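Local coordinates for replicative DNA helicase (Mycobacterium chimaera, PDB 6RIY), which is crystallised here as its intein, a domain that probably excises itself from the helicase precursor by protein splicing, whereas the mature enzyme is a DNA-unwinding helicase, at residues Ala1-Tyr5 / Thr15-Asp19; Tyr5-Pro9 / Tyr134-Met140; Thr34-Thr40 / Arg123-Asn129; Gly82-Val88 / Val106-Ile111. All coordinates share one frame; numbering follows the deposited sequence.

Overall arrangement
Four contacts show how one intein domain balances apolar packing against polar joinery. Contact 2 is the buried one, with prolines and a leucine set against the strand of Tyr134-Ala136; contact 1 adjoins it, shares Tyr5 with it, and is held across its gap by one backbone bond and a methionine. Contacts 1 and 3 meet at Arg123, since strands 2-3 and 122-127 are neighbours in one sheet. Contact 3 is a strand pair finished at its ends by side-chain bonds. Contact 4, centred about 23 Å from the centres of contacts 1 and 3, is a second strand pair in another sheet, with isoleucines and valines on its buried face and an arginine-glutamine pair on the more exposed one.

Contact 1: residues Ala1-Tyr5 / Thr15-Asp19; sequences ALALY and TTMGD
The carbonyl oxygen of Leu4 receives the N-H of Gly18, with Gly18 N at 2.9 Å from Leu4 O. The donor lies in the carbonyl plane on a lone pair, at a C=O...N angle of 125°, and the N-H points to the oxygen with moderate straightness (149°). The same oxygen is walled in by carbon: Thr16 CB stands 3.4 Å from Leu4 O. The backbone N of Met17 is also close, but its direction is wrong for a bond, and it is used instead by the backbone of Thr6.

Met17 carries most of the remaining contact. Its CG swings anti to the backbone N (chi1 172°) and the chain then bends twice, so that the stem runs along the backbone of Leu2-Leu4 while the tip turns toward Leu2. Along the stem, Met17 CB lies 3.5 Å from Ala3 O and Met17 CG lies 3.7 Å from Leu2 O, apolar carbons laid against carbonyl oxygens. At the end, the methyl Met17 CE touches Leu2 CB at 4.0 Å. Leu2 and Met17 both reach on to Tyr134, which continues the apolar cluster inward. On the outer flank Leu4 passes close over the Gly18 backbone, its CB 4.2 Å from Gly18 CA.

The N-terminal residue is fixed by other partners, its amino group bonding to His65 and Asp62. A short first strand joined to the 3-10 turn of Met17-Asp19, where the strand of Thr15-Thr16 ends, belongs to the all-beta Hedgehog/intein (HINT) fold, which holds the N-terminal splice junction within its core.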
loop_
_atom_site.group_PDB
_atom_site.type_symbol
_atom_site.label_atom_id
_atom_site.label_comp_id
_atom_site.label_asym_id
_atom_site.label_seq_id
_atom_site.Cartn_x
_atom_site.Cartn_y
_atom_site.Cartn_z
ATOM N N ALA A 1 -4.482 -2.393 -5.505
ATOM C CA ALA A 1 -5.582 -1.683 -4.851
ATOM C C ALA A 1 -5.610 -1.965 -3.357
ATOM O O ALA A 1 -5.380 -3.097 -2.945
ATOM C CB ALA A 1 -6.898 -2.079 -5.466
ATOM N N LEU A 2 -5.903 -0.924 -2.572
ATOM C CA LEU A 2 -6.017 -0.999 -1.121
ATOM C C LEU A 2 -7.460 -0.770 -0.684
ATOM O O LEU A 2 -8.230 -0.066 -1.340
ATOM C CB LEU A 2 -5.114 0.029 -0.407
ATOM C CG LEU A 2 -3.606 -0.066 -0.713
ATOM C CD1 LEU A 2 -2.768 0.835 0.214
ATOM C CD2 LEU A 2 -3.114 -1.495 -0.616
ATOM N N ALA A 3 -7.810 -1.362 0.451
ATOM C CA ALA A 3 -9.140 -1.158 1.022
ATOM C C ALA A 3 -9.419 0.325 1.225
ATOM O O ALA A 3 -8.524 1.099 1.574
ATOM C CB ALA A 3 -9.247 -1.893 2.362
ATOM N N LEU A 4 -10.681 0.719 1.015
ATOM C CA LEU A 4 -11.065 2.122 1.160
ATOM C C LEU A 4 -10.742 2.680 2.533
ATOM O O LEU A 4 -10.544 3.892 2.670
ATOM C CB LEU A 4 -12.557 2.295 0.915
ATOM C CG LEU A 4 -13.151 1.789 -0.401
ATOM C CD1 LEU A 4 -14.577 2.333 -0.553
ATOM C CD2 LEU A 4 -12.275 2.228 -1.552
ATOM N N TYR A 5 -10.761 1.841 3.565
ATOM C CA TYR A 5 -10.558 2.324 4.924
ATOM C C TYR A 5 -9.092 2.427 5.292
ATOM O O TYR A 5 -8.788 2.754 6.449
ATOM C CB TYR A 5 -11.288 1.438 5.944
ATOM C CG TYR A 5 -11.011 -0.060 5.854
ATOM C CD1 TYR A 5 -9.732 -0.567 6.034
ATOM C CD2 TYR A 5 -12.044 -0.960 5.637
ATOM C CE1 TYR A 5 -9.481 -1.922 5.964
ATOM C CE2 TYR A 5 -11.806 -2.322 5.570
ATOM C CZ TYR A 5 -10.522 -2.793 5.729
ATOM O OH TYR A 5 -10.275 -4.144 5.671
ATOM N N THR A 15 -5.327 10.629 5.522
ATOM C CA THR A 15 -6.505 10.481 4.678
ATOM C C THR A 15 -6.766 8.998 4.467
ATOM O O THR A 15 -5.876 8.163 4.640
ATOM C CB THR A 15 -6.335 11.181 3.314
ATOM O OG1 THR A 15 -7.610 11.268 2.653
ATOM C CG2 THR A 15 -5.364 10.410 2.421
ATOM N N THR A 16 -8.005 8.664 4.104
ATOM C CA THR A 16 -8.281 7.279 3.744
ATOM C C THR A 16 -8.128 7.116 2.240
ATOM O O THR A 16 -8.277 8.070 1.470
ATOM C CB THR A 16 -9.687 6.859 4.161
ATOM O OG1 THR A 16 -10.636 7.738 3.535
ATOM C CG2 THR A 16 -9.863 6.920 5.681
ATOM N N MET A 17 -7.868 5.880 1.822
ATOM C CA MET A 17 -7.855 5.592 0.393
ATOM C C MET A 17 -9.179 6.000 -0.248
ATOM O O MET A 17 -9.201 6.497 -1.382
ATOM C CB MET A 17 -7.562 4.110 0.160
ATOM C CG MET A 17 -7.700 3.644 -1.272
ATOM S SD MET A 17 -6.630 4.552 -2.404
ATOM C CE MET A 17 -5.172 3.499 -2.346
ATOM N N GLY A 18 -10.290 5.837 0.474
ATOM C CA GLY A 18 -11.579 6.207 -0.099
ATOM C C GLY A 18 -11.713 7.690 -0.399
ATOM O O GLY A 18 -12.499 8.088 -1.266
ATOM N N ASP A 19 -10.979 8.528 0.325
ATOM C CA ASP A 19 -11.064 9.975 0.200
ATOM C C ASP A 19 -10.013 10.563 -0.738
ATOM O O ASP A 19 -9.920 11.784 -0.848
ATOM C CB ASP A 19 -10.940 10.625 1.581
ATOM C CG ASP A 19 -12.273 10.818 2.264
ATOM O OD1 ASP A 19 -13.320 10.586 1.627
ATOM O OD2 ASP A 19 -12.275 11.216 3.448
#

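Contact 2: residues Tyr5-Pro9 / Tyr134-Met140; sequences YTPLP and YLAGRGM
Pro9 lies across Leu135 at about a right angle, its ring atom CG 3.7 Å from Leu135 CB. The same CG also meets Met140 CG at 3.7 Å. Here the two side chains run obliquely past one another; the methionine CG lies anti to the carbonyl carbon (chi1 -53°) and the chain stays extended to the sulfur, which puts Met140 SD 3.9 Å from Pro9 CB. A third side of the ring is tight, for Pro9 CD sits 3.3 Å from Leu135 O. That carbonyl also accepts a hydrogen bond from a water that donates to Pro9 O as well, bridging the two backbones.

Backbone to backbone, Gly137 N donates a hydrogen bond to Pro7 O at 2.8 Å; it comes in almost in line with the carbonyl (175°), though its own N-H is bent (140°). Gly137 opens a type I beta turn to Met140, closed by a bond from Met140 N to Gly137 O; the turn links strands 133-136 and 141-144 as a hairpin of the HINT fold and leads toward the C-terminal splice junction.

On the inner flank Leu8 points one methyl, CD2, at Ala136 CB, 3.6 Å away. From there the methyl comes to the edge of the Tyr134 ring, near its plane, touching CE2. Thr6 turns its methyl CG2 to Gly137 while its hydroxyl bonds to Ala3 O.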
loop_
_atom_site.group_PDB
_atom_site.type_symbol
_atom_site.label_atom_id
_atom_site.label_comp_id
_atom_site.label_asym_id
_atom_site.label_seq_id
_atom_site.Cartn_x
_atom_site.Cartn_y
_atom_site.Cartn_z
ATOM N N TYR A 5 -10.761 1.841 3.565
ATOM C CA TYR A 5 -10.558 2.324 4.924
ATOM C C TYR A 5 -9.092 2.427 5.292
ATOM O O TYR A 5 -8.788 2.754 6.449
ATOM C CB TYR A 5 -11.288 1.438 5.944
ATOM C CG TYR A 5 -11.011 -0.060 5.854
ATOM C CD1 TYR A 5 -9.732 -0.567 6.034
ATOM C CD2 TYR A 5 -12.044 -0.960 5.637
ATOM C CE1 TYR A 5 -9.481 -1.922 5.964
ATOM C CE2 TYR A 5 -11.806 -2.322 5.570
ATOM C CZ TYR A 5 -10.522 -2.793 5.729
ATOM O OH TYR A 5 -10.275 -4.144 5.671
ATOM N N THR A 6 -8.193 2.161 4.350
ATOM C CA THR A 6 -6.764 2.212 4.641
ATOM C C THR A 6 -6.363 3.650 4.915
ATOM O O THR A 6 -6.585 4.513 4.058
ATOM C CB THR A 6 -5.921 1.679 3.488
ATOM O OG1 THR A 6 -6.354 0.365 3.106
ATOM C CG2 THR A 6 -4.447 1.616 3.924
ATOM N N PRO A 7 -5.810 3.961 6.082
ATOM C CA PRO A 7 -5.311 5.321 6.315
ATOM C C PRO A 7 -3.991 5.524 5.586
ATOM O O PRO A 7 -3.116 4.656 5.598
ATOM C CB PRO A 7 -5.128 5.378 7.836
ATOM C CG PRO A 7 -4.830 3.960 8.218
ATOM C CD PRO A 7 -5.582 3.078 7.239
ATOM N N LEU A 8 -3.869 6.673 4.922
ATOM C CA LEU A 8 -2.656 7.037 4.198
ATOM C C LEU A 8 -2.090 8.327 4.766
ATOM O O LEU A 8 -2.835 9.300 4.915
ATOM C CB LEU A 8 -2.953 7.233 2.701
ATOM C CG LEU A 8 -3.690 6.087 2.014
ATOM C CD1 LEU A 8 -3.992 6.465 0.559
ATOM C CD2 LEU A 8 -2.839 4.827 2.069
ATOM N N PRO A 9 -0.794 8.398 5.071
ATOM C CA PRO A 9 -0.237 9.661 5.554
ATOM C C PRO A 9 -0.142 10.678 4.430
ATOM O O PRO A 9 0.111 10.341 3.272
ATOM C CB PRO A 9 1.157 9.268 6.056
ATOM C CG PRO A 9 1.528 8.125 5.190
ATOM C CD PRO A 9 0.241 7.357 4.930
ATOM N N TYR A 134 4.230 4.800 -2.599
ATOM C CA TYR A 134 3.630 5.707 -1.630
ATOM C C TYR A 134 3.525 4.971 -0.303
ATOM O O TYR A 134 3.608 3.743 -0.253
ATOM C CB TYR A 134 2.260 6.255 -2.090
ATOM C CG TYR A 134 1.124 5.250 -2.246
ATOM C CD1 TYR A 134 0.977 4.524 -3.420
ATOM C CD2 TYR A 134 0.186 5.041 -1.227
ATOM C CE1 TYR A 134 -0.048 3.617 -3.580
ATOM C CE2 TYR A 134 -0.846 4.131 -1.381
ATOM C CZ TYR A 134 -0.959 3.424 -2.564
ATOM O OH TYR A 134 -1.980 2.516 -2.753
ATOM N N LEU A 135 3.354 5.732 0.781
ATOM C CA LEU A 135 3.283 5.135 2.115
ATOM C C LEU A 135 1.840 4.831 2.491
ATOM O O LEU A 135 0.939 5.616 2.194
ATOM C CB LEU A 135 3.884 6.067 3.164
ATOM C CG LEU A 135 5.302 6.551 2.864
ATOM C CD1 LEU A 135 5.836 7.383 4.033
ATOM C CD2 LEU A 135 6.186 5.327 2.599
ATOM N N ALA A 136 1.626 3.707 3.178
ATOM C CA ALA A 136 0.265 3.296 3.515
ATOM C C ALA A 136 0.204 2.678 4.901
ATOM O O ALA A 136 1.157 2.042 5.360
ATOM C CB ALA A 136 -0.279 2.285 2.503
ATOM N N GLY A 137 -0.951 2.827 5.548
ATOM C CA GLY A 137 -1.179 2.242 6.849
ATOM C C GLY A 137 -0.594 3.097 7.957
ATOM O O GLY A 137 0.196 4.015 7.737
ATOM N N ARG A 138 -0.997 2.777 9.188
ATOM C CA ARG A 138 -0.592 3.622 10.306
ATOM C C ARG A 138 0.926 3.652 10.467
ATOM O O ARG A 138 1.483 4.653 10.937
ATOM C CB ARG A 138 -1.284 3.162 11.591
ATOM C CG ARG A 138 -0.774 1.877 12.187
ATOM C CD ARG A 138 -1.785 1.362 13.209
ATOM N NE ARG A 138 -1.473 0.016 13.672
ATOM C CZ ARG A 138 -1.273 -0.304 14.943
ATOM N NH1 ARG A 138 -1.367 0.623 15.880
ATOM N NH2 ARG A 138 -0.999 -1.555 15.278
ATOM N N GLY A 139 1.611 2.581 10.069
ATOM C CA GLY A 139 3.063 2.536 10.095
ATOM C C GLY A 139 3.765 3.136 8.902
ATOM O O GLY A 139 5.004 3.142 8.865
ATOM N N MET A 140 3.015 3.637 7.918
ATOM C CA MET A 140 3.575 4.315 6.745
ATOM C C MET A 140 4.517 3.386 5.976
ATOM O O MET A 140 5.696 3.683 5.751
ATOM C CB MET A 140 4.267 5.622 7.155
ATOM C CG MET A 140 3.360 6.528 7.977
ATOM S SD MET A 140 4.126 8.116 8.308
ATOM C CE MET A 140 5.104 7.733 9.761
HETATM O O HOH W 1 1.073 8.345 1.541
#

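Contact 3: residues Thr34-Thr40 / Arg123-Asn129; sequences TRVVAAT and RCVEVDN
Thr34 OG1 and Asp128 OD1 meet at 2.7 Å, the hydroxyl donating to the carboxylate nearly along its C-O axis. With its proton committed there, the hydroxyl accepts an almost straight bond (174°) from Asn129 ND2, and it lies in the amide plane. The same carboxylate oxygen takes a second donor, Arg35 N, at 3.0 Å from Asp128 OD1 and from above the carboxylate plane. Those two grips, together with a water on Asp128 OD2, limit how the group can turn. Asn129 is positioned in turn by the carbonyl of Leu133, which accepts from its amide.

At the far end, Arg123 holds one atom with two nitrogens. Arg123 NE lies 2.9 Å and Arg123 NH2 3.2 Å from Thr40 O, the oxygen lying in the guanidinium plane. A bend at chi3 (81°) turns the guanidinium so that its NE/NH2 edge faces Thr40 O, with Arg123 NH2 close to Ala39 CB, and its NH1 is kept in place by Val20 O. The hydroxyl Thr40 OG1 accepts from Cys124 N at 3.0 Å, while Thr40 N donates to Cys124 O, giving reciprocal bonds.

Between these ends the chains run antiparallel. Glu126 O takes Val37 N at 2.8 Å and, weakly, Ala38 N, while Glu126 N donates to Ala38 O. Val37 and its neighbour thus share one partner, and Val37 CG1 packs across Asp128 CB at about a right angle. On one face Val36 and Ala39 pair with Val127 and Val125. Two residues set opposite one is a classic beta bulge, here in a central strand pair of the HINT-fold sheet that also carries strand 2-3.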
loop_
_atom_site.group_PDB
_atom_site.type_symbol
_atom_site.label_atom_id
_atom_site.label_comp_id
_atom_site.label_asym_id
_atom_site.label_seq_id
_atom_site.Cartn_x
_atom_site.Cartn_y
_atom_site.Cartn_z
ATOM N N THR A 34 4.107 13.407 -2.669
ATOM C CA THR A 34 3.984 12.956 -4.049
ATOM C C THR A 34 2.534 13.139 -4.482
ATOM O O THR A 34 1.610 12.932 -3.692
ATOM C CB THR A 34 4.449 11.490 -4.213
ATOM O OG1 THR A 34 4.537 11.156 -5.604
ATOM C CG2 THR A 34 3.507 10.517 -3.515
ATOM N N ARG A 35 2.335 13.574 -5.722
ATOM C CA ARG A 35 1.005 13.955 -6.187
ATOM C C ARG A 35 0.287 12.755 -6.791
ATOM O O ARG A 35 0.892 11.926 -7.470
ATOM C CB ARG A 35 1.110 15.085 -7.215
ATOM C CG ARG A 35 -0.202 15.658 -7.715
ATOM C CD ARG A 35 0.083 16.686 -8.802
ATOM N NE ARG A 35 -1.113 17.387 -9.261
ATOM C CZ ARG A 35 -1.966 16.903 -10.158
ATOM N NH1 ARG A 35 -1.768 15.700 -10.688
ATOM N NH2 ARG A 35 -3.024 17.616 -10.521
ATOM N N VAL A 36 -1.013 12.674 -6.547
ATOM C CA VAL A 36 -1.827 11.623 -7.139
ATOM C C VAL A 36 -2.156 12.041 -8.564
ATOM O O VAL A 36 -2.711 13.122 -8.789
ATOM C CB VAL A 36 -3.092 11.388 -6.300
ATOM C CG1 VAL A 36 -4.024 10.376 -6.954
ATOM C CG2 VAL A 36 -2.681 10.923 -4.891
ATOM N N VAL A 37 -1.768 11.216 -9.536
ATOM C CA VAL A 37 -2.020 11.543 -10.932
ATOM C C VAL A 37 -3.247 10.819 -11.475
ATOM O O VAL A 37 -3.794 11.242 -12.507
ATOM C CB VAL A 37 -0.787 11.251 -11.814
ATOM C CG1 VAL A 37 0.368 12.160 -11.427
ATOM C CG2 VAL A 37 -0.373 9.804 -11.700
ATOM N N ALA A 38 -3.704 9.763 -10.808
ATOM C CA ALA A 38 -4.891 9.037 -11.228
ATOM C C ALA A 38 -5.420 8.265 -10.030
ATOM O O ALA A 38 -4.679 7.944 -9.096
ATOM C CB ALA A 38 -4.598 8.096 -12.402
ATOM N N ALA A 39 -6.718 7.977 -10.065
ATOM C CA ALA A 39 -7.346 7.238 -8.980
ATOM C C ALA A 39 -8.580 6.548 -9.533
ATOM O O ALA A 39 -9.440 7.204 -10.126
ATOM C CB ALA A 39 -7.714 8.165 -7.818
ATOM N N THR A 40 -8.664 5.237 -9.338
ATOM C CA THR A 40 -9.753 4.479 -9.939
ATOM C C THR A 40 -11.069 4.759 -9.227
ATOM O O THR A 40 -11.107 5.319 -8.128
ATOM C CB THR A 40 -9.479 2.975 -9.881
ATOM O OG1 THR A 40 -9.429 2.543 -8.513
ATOM C CG2 THR A 40 -8.180 2.635 -10.575
ATOM N N ARG A 123 -9.518 0.474 -4.048
ATOM C CA ARG A 123 -9.193 1.455 -5.083
ATOM C C ARG A 123 -7.694 1.448 -5.349
ATOM O O ARG A 123 -6.902 1.198 -4.438
ATOM C CB ARG A 123 -9.556 2.888 -4.673
ATOM C CG ARG A 123 -11.009 3.259 -4.631
ATOM C CD ARG A 123 -11.138 4.717 -4.160
ATOM N NE ARG A 123 -10.903 5.668 -5.243
ATOM C CZ ARG A 123 -10.589 6.948 -5.067
ATOM N NH1 ARG A 123 -10.441 7.442 -3.842
ATOM N NH2 ARG A 123 -10.412 7.732 -6.118
ATOM N N CYS A 124 -7.313 1.819 -6.571
ATOM C CA CYS A 124 -5.922 2.081 -6.927
ATOM C C CYS A 124 -5.681 3.566 -7.165
ATOM O O CYS A 124 -6.559 4.293 -7.640
ATOM C CB CYS A 124 -5.495 1.332 -8.192
ATOM S SG CYS A 124 -5.597 -0.440 -8.100
ATOM N N VAL A 125 -4.451 3.993 -6.881
ATOM C CA VAL A 125 -3.975 5.325 -7.229
ATOM C C VAL A 125 -2.721 5.168 -8.079
ATOM O O VAL A 125 -2.013 4.160 -8.009
ATOM C CB VAL A 125 -3.671 6.187 -5.984
ATOM C CG1 VAL A 125 -4.917 6.365 -5.131
ATOM C CG2 VAL A 125 -2.544 5.550 -5.159
ATOM N N GLU A 126 -2.443 6.185 -8.885
ATOM C CA GLU A 126 -1.129 6.344 -9.488
ATOM C C GLU A 126 -0.515 7.634 -8.963
ATOM O O GLU A 126 -1.220 8.622 -8.755
ATOM C CB GLU A 126 -1.215 6.353 -11.011
ATOM C CG GLU A 126 -1.999 5.171 -11.572
ATOM C CD GLU A 126 -1.965 5.086 -13.085
ATOM O OE1 GLU A 126 -0.883 5.299 -13.673
ATOM O OE2 GLU A 126 -3.022 4.802 -13.690
ATOM N N VAL A 127 0.797 7.633 -8.741
ATOM C CA VAL A 127 1.462 8.788 -8.154
ATOM C C VAL A 127 2.608 9.227 -9.055
ATOM O O VAL A 127 3.053 8.494 -9.938
ATOM C CB VAL A 127 1.962 8.499 -6.725
ATOM C CG1 VAL A 127 0.755 8.301 -5.794
ATOM C CG2 VAL A 127 2.849 7.270 -6.730
ATOM N N ASP A 128 3.076 10.456 -8.833
ATOM C CA ASP A 128 3.960 11.110 -9.789
ATOM C C ASP A 128 5.439 10.926 -9.464
ATOM O O ASP A 128 6.272 11.695 -9.949
ATOM C CB ASP A 128 3.607 12.594 -9.907
ATOM C CG ASP A 128 4.113 13.427 -8.745
ATOM O OD1 ASP A 128 4.456 12.869 -7.679
ATOM O OD2 ASP A 128 4.166 14.662 -8.910
ATOM N N ASN A 129 5.780 9.937 -8.697
ATOM C CA ASN A 129 7.208 9.723 -8.546
ATOM C C ASN A 129 7.636 8.495 -9.346
ATOM O O ASN A 129 6.852 7.556 -9.521
ATOM C CB ASN A 129 7.602 9.565 -7.070
ATOM C CG ASN A 129 6.961 8.368 -6.417
ATOM O OD1 ASN A 129 7.493 7.259 -6.473
ATOM N ND2 ASN A 129 5.832 8.590 -5.754
HETATM O O HOH W 2 4.864 15.421 -6.528
#

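Contact 4: residues Gly82-Val88 / Val106-Ile111; sequences GADRIVV and VPVVQI
An antiparallel pairing at the edge of a four-stranded sheet brings strand 85-87 against strand 107-111, the start of the long strand 107-117; the two axes run at 155°. Most of the link between them, residues 90-105, is not modelled, so the pair is seen as two separate pieces of backbone. Ile86 bonds to two neighbouring residues: Ile86 N donates to Val109 O at 2.8 Å, and Ile86 O accepts from Val108 N at 2.9 Å. Further along, Ile111 N donates to Asp84 O, and Gly82 N closes the end on Ile111 O. The other end is looser, with only a long, weak bond from Val88 N to Val106 O.

On the buried flank Ile86 lies alongside Val109, both pointing the same way, with Ile86 CG1 3.9 Å from Val109 CG2. Ile111 crosses Ile86 at about a right angle and places its CD1 3.7 Å from Ile86 CG1; Phe53 of the next strand covers this group. At the Val88 end, Val88 CG2 meets Val108 CG2 at 3.6 Å. Asp84 turns its carboxylate to Arg80, with which it forms a salt bridge.

The other face is mixed: Val87 rests on Pro107, and beside them Arg85 meets Gln110. Gln110 curls back through an unusual chi2 (149°) so that its amide lies over one face of the Arg85 guanidinium, the two planes 30° apart. Gln110 NE2 donates weakly to Gly82 O and sits above the centre of that face, 3.5 Å from Arg85 CZ.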
loop_
_atom_site.group_PDB
_atom_site.type_symbol
_atom_site.label_atom_id
_atom_site.label_comp_id
_atom_site.label_asym_id
_atom_site.label_seq_id
_atom_site.Cartn_x
_atom_site.Cartn_y
_atom_site.Cartn_z
ATOM N N GLY A 82 8.044 -13.927 7.497
ATOM C CA GLY A 82 9.472 -13.935 7.825
ATOM C C GLY A 82 10.425 -13.764 6.661
ATOM O O GLY A 82 11.354 -12.954 6.735
ATOM N N ALA A 83 10.204 -14.499 5.567
ATOM C CA ALA A 83 11.140 -14.492 4.448
ATOM C C ALA A 83 11.229 -13.143 3.744
ATOM O O ALA A 83 12.239 -12.886 3.077
ATOM C CB ALA A 83 10.754 -15.569 3.431
ATOM N N ASP A 84 10.219 -12.281 3.879
ATOM C CA ASP A 84 10.101 -11.064 3.081
ATOM C C ASP A 84 10.224 -9.820 3.959
ATOM O O ASP A 84 9.603 -9.743 5.022
ATOM C CB ASP A 84 8.773 -11.052 2.315
ATOM C CG ASP A 84 8.784 -11.982 1.109
ATOM O OD1 ASP A 84 9.857 -12.161 0.498
ATOM O OD2 ASP A 84 7.717 -12.534 0.765
ATOM N N ARG A 85 11.057 -8.869 3.526
ATOM C CA ARG A 85 11.200 -7.563 4.160
ATOM C C ARG A 85 10.957 -6.467 3.132
ATOM O O ARG A 85 11.471 -6.539 2.010
ATOM C CB ARG A 85 12.598 -7.348 4.754
ATOM C CG ARG A 85 12.900 -8.115 6.023
ATOM C CD ARG A 85 14.262 -7.702 6.574
ATOM N NE ARG A 85 14.716 -8.601 7.627
ATOM C CZ ARG A 85 14.386 -8.478 8.907
ATOM N NH1 ARG A 85 13.590 -7.489 9.299
ATOM N NH2 ARG A 85 14.854 -9.346 9.797
ATOM N N ILE A 86 10.215 -5.441 3.536
ATOM C CA ILE A 86 9.964 -4.274 2.693
ATOM C C ILE A 86 11.198 -3.376 2.709
ATOM O O ILE A 86 11.654 -2.944 3.774
ATOM C CB ILE A 86 8.725 -3.506 3.170
ATOM C CG1 ILE A 86 7.475 -4.397 3.148
ATOM C CG2 ILE A 86 8.547 -2.250 2.341
ATOM C CD1 ILE A 86 6.965 -4.744 1.743
ATOM N N VAL A 87 11.727 -3.067 1.524
ATOM C CA VAL A 87 13.000 -2.366 1.394
ATOM C C VAL A 87 12.860 -1.259 0.356
ATOM O O VAL A 87 12.287 -1.477 -0.719
ATOM C CB VAL A 87 14.135 -3.341 1.009
ATOM C CG1 VAL A 87 15.223 -2.626 0.222
ATOM C CG2 VAL A 87 14.715 -4.011 2.260
ATOM N N VAL A 88 13.402 -0.075 0.669
ATOM C CA VAL A 88 13.308 1.092 -0.200
ATOM C C VAL A 88 14.681 1.714 -0.401
ATOM O O VAL A 88 15.631 1.437 0.329
ATOM C CB VAL A 88 12.345 2.158 0.351
ATOM C CG1 VAL A 88 10.936 1.701 0.172
ATOM C CG2 VAL A 88 12.663 2.446 1.814
ATOM N N VAL A 106 17.902 0.017 2.777
ATOM C CA VAL A 106 17.376 0.365 4.093
ATOM C C VAL A 106 16.097 -0.421 4.377
ATOM O O VAL A 106 15.084 -0.228 3.696
ATOM C CB VAL A 106 17.123 1.881 4.210
ATOM C CG1 VAL A 106 16.942 2.276 5.666
ATOM C CG2 VAL A 106 18.269 2.669 3.580
ATOM N N PRO A 107 16.146 -1.304 5.376
ATOM C CA PRO A 107 14.985 -2.152 5.685
ATOM C C PRO A 107 13.949 -1.414 6.523
ATOM O O PRO A 107 14.283 -0.711 7.482
ATOM C CB PRO A 107 15.602 -3.316 6.466
ATOM C CG PRO A 107 16.802 -2.704 7.140
ATOM C CD PRO A 107 17.314 -1.622 6.219
ATOM N N VAL A 108 12.680 -1.580 6.153
ATOM C CA VAL A 108 11.575 -0.823 6.745
ATOM C C VAL A 108 10.780 -1.677 7.731
ATOM O O VAL A 108 10.728 -1.372 8.929
ATOM C CB VAL A 108 10.662 -0.221 5.655
ATOM C CG1 VAL A 108 9.430 0.404 6.287
ATOM C CG2 VAL A 108 11.431 0.799 4.824
ATOM N N VAL A 109 10.132 -2.740 7.238
ATOM C CA VAL A 109 9.386 -3.681 8.069
ATOM C C VAL A 109 9.524 -5.082 7.485
ATOM O O VAL A 109 9.896 -5.263 6.325
ATOM C CB VAL A 109 7.877 -3.343 8.194
ATOM C CG1 VAL A 109 7.640 -2.126 9.077
ATOM C CG2 VAL A 109 7.240 -3.191 6.807
ATOM N N GLN A 110 9.200 -6.079 8.309
ATOM C CA GLN A 110 9.151 -7.478 7.905
ATOM C C GLN A 110 7.696 -7.892 7.714
ATOM O O GLN A 110 6.813 -7.438 8.448
ATOM C CB GLN A 110 9.824 -8.360 8.962
ATOM C CG GLN A 110 10.037 -9.814 8.580
ATOM C CD GLN A 110 11.272 -10.396 9.231
ATOM O OE1 GLN A 110 11.478 -10.247 10.437
ATOM N NE2 GLN A 110 12.109 -11.058 8.435
ATOM N N ILE A 111 7.444 -8.747 6.719
ATOM C CA ILE A 111 6.118 -9.342 6.572
ATOM C C ILE A 111 5.930 -10.396 7.653
ATOM O O ILE A 111 6.752 -11.309 7.812
ATOM C CB ILE A 111 5.926 -9.944 5.177
ATOM C CG1 ILE A 111 5.588 -8.840 4.173
ATOM C CG2 ILE A 111 4.783 -10.992 5.197
ATOM C CD1 ILE A 111 6.781 -8.015 3.716
#